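Local coordinates for EGF family domain-containing protein (Toxoplasma gondii, PDB 4Z80), which probably acts in host-cell invasion as an AMA-family surface antigen that binds a RON2-type partner, here a RON2L1 peptide, at the moving junction, at residues T8-S11 and R12-M16; S256-S259 and R260-H264. All blocks are in the same frame, centred on the assembly; numbering follows the deposited sequence.

Interaction 1: residues T8-S11 and R12-M16; sequences TSTS and RATYM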
# COMPACT_ATOMS: atom_id res chain seq x y z
N THR A 8 -1.62 -10.74 -35.29
CA THR A 8 -1.43 -9.44 -34.67
C THR A 8 -2.67 -9.01 -33.89
O THR A 8 -2.53 -8.42 -32.83
CB THR A 8 -1.10 -8.36 -35.70
OG1 THR A 8 -2.05 -8.43 -36.77
CG2 THR A 8 0.30 -8.57 -36.26
N SER A 9 -3.86 -9.32 -34.39
CA SER A 9 -5.08 -8.91 -33.70
C SER A 9 -5.18 -9.57 -32.32
O SER A 9 -5.56 -8.93 -31.34
CB SER A 9 -6.33 -9.24 -34.53
OG SER A 9 -6.55 -10.63 -34.62
N THR A 10 -4.82 -10.85 -32.25
CA THR A 10 -4.80 -11.57 -30.98
C THR A 10 -3.72 -11.01 -30.05
O THR A 10 -3.96 -10.81 -28.86
CB THR A 10 -4.57 -13.07 -31.20
OG1 THR A 10 -5.65 -13.60 -31.97
CG2 THR A 10 -4.48 -13.82 -29.87
N SER A 11 -2.54 -10.75 -30.59
CA SER A 11 -1.47 -10.20 -29.79
C SER A 11 -1.81 -8.82 -29.27
O SER A 11 -1.47 -8.47 -28.15
CB SER A 11 -0.17 -10.14 -30.60
OG SER A 11 0.32 -11.45 -30.83
N ARG A 12 -2.50 -8.04 -30.10
CA ARG A 12 -2.94 -6.70 -29.71
C ARG A 12 -3.92 -6.78 -28.54
O ARG A 12 -3.80 -6.03 -27.57
CB ARG A 12 -3.58 -5.98 -30.89
CG ARG A 12 -4.19 -4.62 -30.55
CD ARG A 12 -4.58 -3.84 -31.80
NE ARG A 12 -3.46 -3.78 -32.73
CZ ARG A 12 -3.35 -4.47 -33.86
NH1 ARG A 12 -4.33 -5.27 -34.27
NH2 ARG A 12 -2.27 -4.33 -34.61
N ALA A 13 -4.89 -7.68 -28.64
CA ALA A 13 -5.87 -7.86 -27.57
C ALA A 13 -5.19 -8.29 -26.27
O ALA A 13 -5.52 -7.80 -25.19
CB ALA A 13 -6.94 -8.87 -27.98
N THR A 14 -4.23 -9.21 -26.38
CA THR A 14 -3.50 -9.68 -25.20
C THR A 14 -2.75 -8.54 -24.52
O THR A 14 -2.77 -8.42 -23.30
CB THR A 14 -2.52 -10.80 -25.57
OG1 THR A 14 -3.27 -11.96 -25.96
CG2 THR A 14 -1.61 -11.17 -24.41
N TYR A 15 -2.11 -7.69 -25.32
CA TYR A 15 -1.39 -6.54 -24.79
C TYR A 15 -2.36 -5.54 -24.15
O TYR A 15 -2.13 -5.07 -23.04
CB TYR A 15 -0.55 -5.86 -25.88
CG TYR A 15 0.02 -4.52 -25.44
CD1 TYR A 15 1.12 -4.46 -24.59
CD2 TYR A 15 -0.55 -3.33 -25.85
CE1 TYR A 15 1.64 -3.24 -24.17
CE2 TYR A 15 -0.03 -2.10 -25.44
CZ TYR A 15 1.05 -2.07 -24.60
OH TYR A 15 1.55 -0.84 -24.20
N MET A 16 -3.43 -5.21 -24.86
CA MET A 16 -4.34 -4.15 -24.41
C MET A 16 -5.13 -4.55 -23.16
O MET A 16 -5.69 -3.68 -22.49
CB MET A 16 -5.30 -3.76 -25.53
CG MET A 16 -4.63 -2.96 -26.65
SD MET A 16 -3.93 -1.40 -26.13
CE MET A 16 -5.41 -0.49 -25.64
O HOH W 1 -4.36 -6.69 -36.83

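Interaction 2: residues S256-S259 and R260-H264; sequences SILS and RCTTH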
# COMPACT_ATOMS: atom_id res chain seq x y z
N SER A 256 4.30 -6.00 -1.84
CA SER A 256 3.05 -6.57 -1.32
C SER A 256 3.31 -7.88 -0.56
O SER A 256 2.61 -8.18 0.41
CB SER A 256 2.03 -6.79 -2.44
OG SER A 256 2.30 -7.95 -3.22
N ILE A 257 4.31 -8.65 -0.98
CA ILE A 257 4.63 -9.91 -0.31
C ILE A 257 5.11 -9.63 1.11
O ILE A 257 4.79 -10.38 2.03
CB ILE A 257 5.69 -10.72 -1.09
CG1 ILE A 257 5.08 -11.29 -2.38
CG2 ILE A 257 6.28 -11.86 -0.23
CD1 ILE A 257 6.09 -11.99 -3.30
N LEU A 258 5.89 -8.57 1.29
CA LEU A 258 6.32 -8.21 2.63
C LEU A 258 5.11 -8.01 3.54
O LEU A 258 5.09 -8.47 4.67
CB LEU A 258 7.20 -6.95 2.62
CG LEU A 258 7.72 -6.50 3.99
CD1 LEU A 258 8.57 -7.58 4.66
CD2 LEU A 258 8.51 -5.20 3.87
N SER A 259 4.07 -7.34 3.03
CA SER A 259 2.84 -7.18 3.80
C SER A 259 2.12 -8.49 4.06
O SER A 259 1.74 -8.79 5.19
CB SER A 259 1.88 -6.22 3.09
OG SER A 259 0.58 -6.38 3.65
N ARG A 260 1.93 -9.27 3.00
CA ARG A 260 1.24 -10.55 3.11
C ARG A 260 1.80 -11.40 4.24
O ARG A 260 1.06 -12.02 5.01
CB ARG A 260 1.37 -11.31 1.78
CG ARG A 260 0.78 -12.70 1.82
CD ARG A 260 0.98 -13.43 0.51
NE ARG A 260 0.50 -14.79 0.60
CZ ARG A 260 0.55 -15.67 -0.40
NH1 ARG A 260 1.09 -15.33 -1.56
NH2 ARG A 260 0.07 -16.89 -0.22
N CYS A 261 3.12 -11.41 4.34
CA CYS A 261 3.80 -12.38 5.18
C CYS A 261 3.99 -11.94 6.63
O CYS A 261 4.33 -12.77 7.48
CB CYS A 261 5.16 -12.72 4.59
SG CYS A 261 5.09 -13.51 2.98
N THR A 262 3.78 -10.66 6.93
CA THR A 262 4.13 -10.13 8.25
C THR A 262 2.94 -9.80 9.17
O THR A 262 3.14 -9.30 10.26
CB THR A 262 4.99 -8.85 8.14
OG1 THR A 262 4.35 -7.89 7.29
CG2 THR A 262 6.36 -9.18 7.57
N THR A 263 1.72 -10.10 8.73
CA THR A 263 0.53 -9.89 9.56
C THR A 263 0.69 -10.37 11.00
O THR A 263 0.39 -9.63 11.94
CB THR A 263 -0.69 -10.59 8.92
OG1 THR A 263 -1.07 -9.89 7.73
CG2 THR A 263 -1.88 -10.67 9.88
N HIS A 264 1.17 -11.59 11.18
CA HIS A 264 1.18 -12.18 12.52
C HIS A 264 2.35 -11.72 13.37
O HIS A 264 2.46 -12.11 14.53
CB HIS A 264 1.15 -13.70 12.42
CG HIS A 264 -0.12 -14.22 11.83
ND1 HIS A 264 -1.34 -14.01 12.43
CD2 HIS A 264 -0.36 -14.89 10.68
CE1 HIS A 264 -2.29 -14.54 11.68
NE2 HIS A 264 -1.72 -15.08 10.61
O HOH W 2 -0.07 -7.33 6.73

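Interaction 1: residues T8-S11 and R12-M16
Helix 8-16, the short amino-terminal alpha-helix of the chain, turns here through T8-S11 into R12-M16, and R12 reaches back along it toward T8. The backbone ladder is regular: R12 N bonds to T8 O at 2.8 Å, A13 N to S9 O at 3.0 Å, and T14 N and Y15 N follow to T10 O and S11 O. R12 carries the side-chain part of the contact. Its CG stands anti to the backbone N (chi1 174°), and a bend at chi3 (-52°) turns the guanidinium back along the first turn. T8 O lies over one face of that group, offset toward its rim, and S9 CA comes within 3.8 Å of NH1. The guanidinium is gripped at two points, since NE donates to I463 O in the carboxy-terminal part of the chain, while NH1 serves a water at its edge. Near the start of the helix, S7 OG accepts from T10 N and hydrogen-bonds with S9 OG. Y15 leads its ring away onto the 460-466 loop, touching P460, I463 and A464, and its OH meets D461 N, whereas the other contact residues, T8 to S11 with A13 and T14, are exposed. The bridging water completes the link between the two segments: it accepts from R12 NH1 at 2.9 Å and is hydrogen-bonded to T8 OG1, also at 2.9 Å.

Interaction 2: residues S256-S259 and R260-H264
T262 folds its hydroxyl back onto the preceding turn of helix 252-262, where OG1 donates to L258 O at 2.8 Å. With chi1 at 53°, OG1 sits between the backbone N and the carbonyl carbon, and the T262 and L258 side chains cross obliquely, CG2 coming within 4.0 Å of CD1. On the tightly packed side, I257 CG2 lies 3.8 Å from C261 SG. C261, disulfide-bonded to C183, also touches F185 and V186, and L258 and T262 pack on strand 289-291. The backbone spacing drops from four residues to three: R260 N bonds to S256 O at 2.9 Å in the carbonyl plane and C261 N to I257 O, but T262 N reaches S259 O at 3.3 Å, from above the S259 carbonyl plane. S259 O takes a second donor, a water at 2.8 Å that also bonds to T263 OG1. The more exposed side is that of R260 and T263, both partly exposed, though the extended R260 is held by E177 O at NE and by a cation-pi contact to W30. In the 3-10 segment 263-264, H264 O accepts from OG of S11 of the bound peptide, a different chain. A threonine hydroxyl bonded to the carbonyl four residues back is typical of alpha-helices, here within the PAN-related AMA1-family region.

In the fold
Interaction 1 comes first along the chain, and interaction 2 follows more than 230 residues later. Their centres lie 34 Å apart and their nearest atoms about 21 Å, so they do not touch. Each is one turn-to-turn contact within a single helix, 8-16 or 252-262, and they share no sheet. The centre of interaction 1 lies about 29 Å from the chain centre, that of interaction 2 about 13 Å, in a mostly buried contact. Helix 252-262 is tied by a disulfide and followed two residues on by H264, whose O bonds to the bound peptide. The pair thus contrasts packing of the first helix on a late loop with the protein interior beside its partner.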